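Long-range contact in THUMP domain-containing protein (Pyrococcus horikoshii, PDB 1VBK), which is of unknown function but probably binds RNA and ATP and may act in thiamine biosynthesis or tRNA thiolation, like ThiI: residues A[91-96]-A[134-139]. Numbering follows the deposited sequence.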
ATOM      1  N   ALA A  91     -36.883 -30.270  -8.813  1.00 15.93           N
ATOM      2  CA  ALA A  91     -36.027 -30.608  -9.943  1.00 15.63           C
ATOM      3  C   ALA A  91     -36.872 -30.785 -11.212  1.00 16.22           C
ATOM      4  O   ALA A  91     -36.501 -30.295 -12.279  1.00 15.15           O
ATOM      5  CB  ALA A  91     -35.247 -31.878  -9.647  1.00 14.48           C
ATOM      6  N   LEU A  92     -38.005 -31.475 -11.093  1.00 15.42           N
ATOM      7  CA  LEU A  92     -38.886 -31.695 -12.243  1.00 16.60           C
ATOM      8  C   LEU A  92     -39.505 -30.376 -12.712  1.00 15.94           C
ATOM      9  O   LEU A  92     -39.615 -30.121 -13.912  1.00 13.61           O
ATOM     10  CB  LEU A  92     -39.990 -32.701 -11.889  1.00 15.92           C
ATOM     11  CG  LEU A  92     -41.001 -33.078 -12.980  1.00 16.30           C
ATOM     12  CD1 LEU A  92     -40.276 -33.597 -14.216  1.00 17.83           C
ATOM     13  CD2 LEU A  92     -41.952 -34.141 -12.439  1.00 16.45           C
ATOM     14  N   LEU A  93     -39.890 -29.536 -11.761  1.00 16.21           N
ATOM     15  CA  LEU A  93     -40.480 -28.240 -12.083  1.00 18.28           C
ATOM     16  C   LEU A  93     -39.505 -27.390 -12.898  1.00 17.51           C
ATOM     17  O   LEU A  93     -39.869 -26.790 -13.918  1.00 17.52           O
ATOM     18  CB  LEU A  93     -40.841 -27.502 -10.792  1.00 22.57           C
ATOM     19  CG  LEU A  93     -41.478 -26.119 -10.944  1.00 27.34           C
ATOM     20  CD1 LEU A  93     -42.893 -26.270 -11.488  1.00 30.06           C
ATOM     21  CD2 LEU A  93     -41.510 -25.416  -9.588  1.00 31.65           C
ATOM     22  N   MET A  94     -38.259 -27.337 -12.447  1.00 15.76           N
ATOM     23  CA  MET A  94     -37.251 -26.558 -13.145  1.00 18.10           C
ATOM     24  C   MET A  94     -36.844 -27.196 -14.467  1.00 15.91           C
ATOM     25  O   MET A  94     -36.511 -26.501 -15.421  1.00 12.89           O
ATOM     26  CB  MET A  94     -36.042 -26.356 -12.240  1.00 18.58           C
ATOM     27  CG  MET A  94     -36.418 -25.559 -11.004  1.00 25.33           C
ATOM     28  SD  MET A  94     -35.027 -24.918 -10.124  1.00 30.47           S
ATOM     29  CE  MET A  94     -34.520 -23.585 -11.280  1.00 24.61           C
ATOM     30  N   PHE A  95     -36.874 -28.521 -14.517  1.00 16.31           N
ATOM     31  CA  PHE A  95     -36.525 -29.233 -15.739  1.00 15.94           C
ATOM     32  C   PHE A  95     -37.547 -28.886 -16.809  1.00 16.16           C
ATOM     33  O   PHE A  95     -37.191 -28.605 -17.955  1.00 15.48           O
ATOM     34  CB  PHE A  95     -36.522 -30.746 -15.493  1.00 14.91           C
ATOM     35  CG  PHE A  95     -36.292 -31.567 -16.737  1.00 15.73           C
ATOM     36  CD1 PHE A  95     -37.343 -31.844 -17.612  1.00 17.04           C
ATOM     37  CD2 PHE A  95     -35.025 -32.050 -17.039  1.00 15.76           C
ATOM     38  CE1 PHE A  95     -37.131 -32.595 -18.775  1.00 15.85           C
ATOM     39  CE2 PHE A  95     -34.800 -32.800 -18.193  1.00 15.03           C
ATOM     40  CZ  PHE A  95     -35.858 -33.073 -19.065  1.00 14.15           C
ATOM     41  N   ARG A  96     -38.821 -28.903 -16.429  1.00 16.33           N
ATOM     42  CA  ARG A  96     -39.889 -28.597 -17.371  1.00 17.00           C
ATOM     43  C   ARG A  96     -39.802 -27.168 -17.884  1.00 18.32           C
ATOM     44  O   ARG A  96     -40.012 -26.916 -19.072  1.00 16.66           O
ATOM     45  CB  ARG A  96     -41.248 -28.887 -16.728  1.00 15.30           C
ATOM     46  CG  ARG A  96     -41.532 -30.381 -16.685  1.00 14.78           C
ATOM     47  CD  ARG A  96     -42.706 -30.770 -15.811  1.00 17.66           C
ATOM     48  NE  ARG A  96     -43.084 -32.161 -16.059  1.00 19.17           N
ATOM     49  CZ  ARG A  96     -43.971 -32.845 -15.344  1.00 18.05           C
ATOM     50  NH1 ARG A  96     -44.583 -32.275 -14.318  1.00 18.39           N
ATOM     51  NH2 ARG A  96     -44.255 -34.101 -15.671  1.00 18.33           N
ATOM     52  N   TYR A 134     -36.609 -39.985 -11.517  1.00 17.88           N
ATOM     53  CA  TYR A 134     -37.865 -39.269 -11.325  1.00 17.04           C
ATOM     54  C   TYR A 134     -38.214 -38.499 -12.597  1.00 18.53           C
ATOM     55  O   TYR A 134     -39.351 -38.538 -13.067  1.00 16.72           O
ATOM     56  CB  TYR A 134     -37.739 -38.295 -10.149  1.00 18.05           C
ATOM     57  CG  TYR A 134     -39.043 -37.657  -9.738  1.00 19.91           C
ATOM     58  CD1 TYR A 134     -40.060 -38.417  -9.153  1.00 22.70           C
ATOM     59  CD2 TYR A 134     -39.264 -36.292  -9.923  1.00 19.70           C
ATOM     60  CE1 TYR A 134     -41.269 -37.828  -8.759  1.00 23.27           C
ATOM     61  CE2 TYR A 134     -40.466 -35.697  -9.536  1.00 20.08           C
ATOM     62  CZ  TYR A 134     -41.461 -36.468  -8.953  1.00 23.95           C
ATOM     63  OH  TYR A 134     -42.640 -35.875  -8.549  1.00 24.17           O
ATOM     64  N   ILE A 135     -37.230 -37.797 -13.153  1.00 16.45           N
ATOM     65  CA  ILE A 135     -37.449 -37.030 -14.373  1.00 17.32           C
ATOM     66  C   ILE A 135     -37.761 -37.967 -15.556  1.00 16.81           C
ATOM     67  O   ILE A 135     -38.680 -37.709 -16.339  1.00 15.87           O
ATOM     68  CB  ILE A 135     -36.215 -36.130 -14.674  1.00 15.83           C
ATOM     69  CG1 ILE A 135     -36.060 -35.100 -13.550  1.00 16.24           C
ATOM     70  CG2 ILE A 135     -36.384 -35.410 -16.019  1.00 14.88           C
ATOM     71  CD1 ILE A 135     -34.890 -34.162 -13.715  1.00 20.67           C
ATOM     72  N   LEU A 136     -37.016 -39.062 -15.671  1.00 15.89           N
ATOM     73  CA  LEU A 136     -37.238 -40.023 -16.751  1.00 17.60           C
ATOM     74  C   LEU A 136     -38.630 -40.658 -16.724  1.00 17.72           C
ATOM     75  O   LEU A 136     -39.157 -41.053 -17.766  1.00 18.71           O
ATOM     76  CB  LEU A 136     -36.184 -41.137 -16.701  1.00 18.65           C
ATOM     77  CG  LEU A 136     -34.807 -40.817 -17.282  1.00 20.11           C
ATOM     78  CD1 LEU A 136     -33.842 -41.948 -16.953  1.00 21.72           C
ATOM     79  CD2 LEU A 136     -34.919 -40.630 -18.789  1.00 18.95           C
ATOM     80  N   ASN A 137     -39.213 -40.760 -15.533  1.00 18.40           N
ATOM     81  CA  ASN A 137     -40.541 -41.347 -15.357  1.00 19.35           C
ATOM     82  C   ASN A 137     -41.666 -40.347 -15.620  1.00 19.08           C
ATOM     83  O   ASN A 137     -42.829 -40.732 -15.711  1.00 19.11           O
ATOM     84  CB  ASN A 137     -40.700 -41.882 -13.928  1.00 19.80           C
ATOM     85  CG  ASN A 137     -40.008 -43.226 -13.713  1.00 23.73           C
ATOM     86  OD1 ASN A 137     -39.851 -43.675 -12.578  1.00 26.10           O
ATOM     87  ND2 ASN A 137     -39.609 -43.873 -14.800  1.00 22.95           N
ATOM     88  N   ASN A 138     -41.326 -39.069 -15.742  1.00 18.40           N
ATOM     89  CA  ASN A 138     -42.341 -38.043 -15.951  1.00 18.31           C
ATOM     90  C   ASN A 138     -42.176 -37.189 -17.204  1.00 19.80           C
ATOM     91  O   ASN A 138     -43.023 -36.343 -17.497  1.00 18.80           O
ATOM     92  CB  ASN A 138     -42.396 -37.136 -14.717  1.00 18.92           C
ATOM     93  CG  ASN A 138     -42.964 -37.847 -13.498  1.00 21.58           C
ATOM     94  OD1 ASN A 138     -44.167 -38.077 -13.411  1.00 22.09           O
ATOM     95  ND2 ASN A 138     -42.098 -38.211 -12.558  1.00 20.02           N
ATOM     96  N   GLU A 139     -41.106 -37.416 -17.957  1.00 17.91           N
ATOM     97  CA  GLU A 139     -40.854 -36.629 -19.157  1.00 17.46           C
ATOM     98  C   GLU A 139     -40.175 -37.455 -20.230  1.00 18.80           C
ATOM     99  O   GLU A 139     -39.440 -38.394 -19.924  1.00 17.60           O
ATOM    100  CB  GLU A 139     -39.936 -35.438 -18.835  1.00 19.06           C
ATOM    101  CG  GLU A 139     -40.603 -34.255 -18.148  1.00 19.96           C
ATOM    102  CD  GLU A 139     -41.564 -33.514 -19.061  1.00 22.57           C
ATOM    103  OE1 GLU A 139     -41.227 -33.320 -20.251  1.00 25.00           O
ATOM    104  OE2 GLU A 139     -42.650 -33.113 -18.593  1.00 20.87           O
TER
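An oblique helix-helix packing contact within the THUMP domain brings L92, F95 and R96 against Y134, I135, N138 and E139, apolar toward the sheet and closed by a salt bridge near the C-terminal end of helix 124-138. The segments 91-96 and 134-138 cross at -56° with their axes 10.3 Å apart, and L92 lies between them. Its CD2 is 3.6 Å from CE2 of the Y134 ring, the two side chains crossing at roughly a right angle, and also touches N138 CB, while its other methyl, CD1, turns to E139 CG. On the sheet side, I135 sets CG2 almost over the middle of the F95 ring, 3.6 Å from the centroid, a CH-pi contact on one face. With CG anti to the backbone N (chi1 175°), the F95 side chain reaches across to I135 and E139; F109 meets the same ring edge-to-face, and I150 and I152 of strand 150-157 add to this buried cluster.

Farther from the sheet, the extended R96 chain carries its guanidinium to N138 and E139. NE forms a salt bridge with E139 OE2 at 2.7 Å, meeting the anti side of a carboxylate whose plane is turned 79° from the guanidinium. NH2 donates to the carbonyl O of N138 at 3.1 Å, arriving above the carbonyl plane, and L92 CD2 lies against one guanidinium face. Two acceptors on adjacent residues thus limit the rotation of the guanidinium, and its charge beside the N138 carbonyl probably complements the negative end of the helix dipole. N138 ND2 in turn bonds back to Y134 O, four residues earlier, at 2.8 Å. Two helices crossing on one face of a sheet, with 84-102 and 124-138 joined through strand 108-115, are characteristic of the alpha/beta THUMP domain, a module that in related proteins binds RNA.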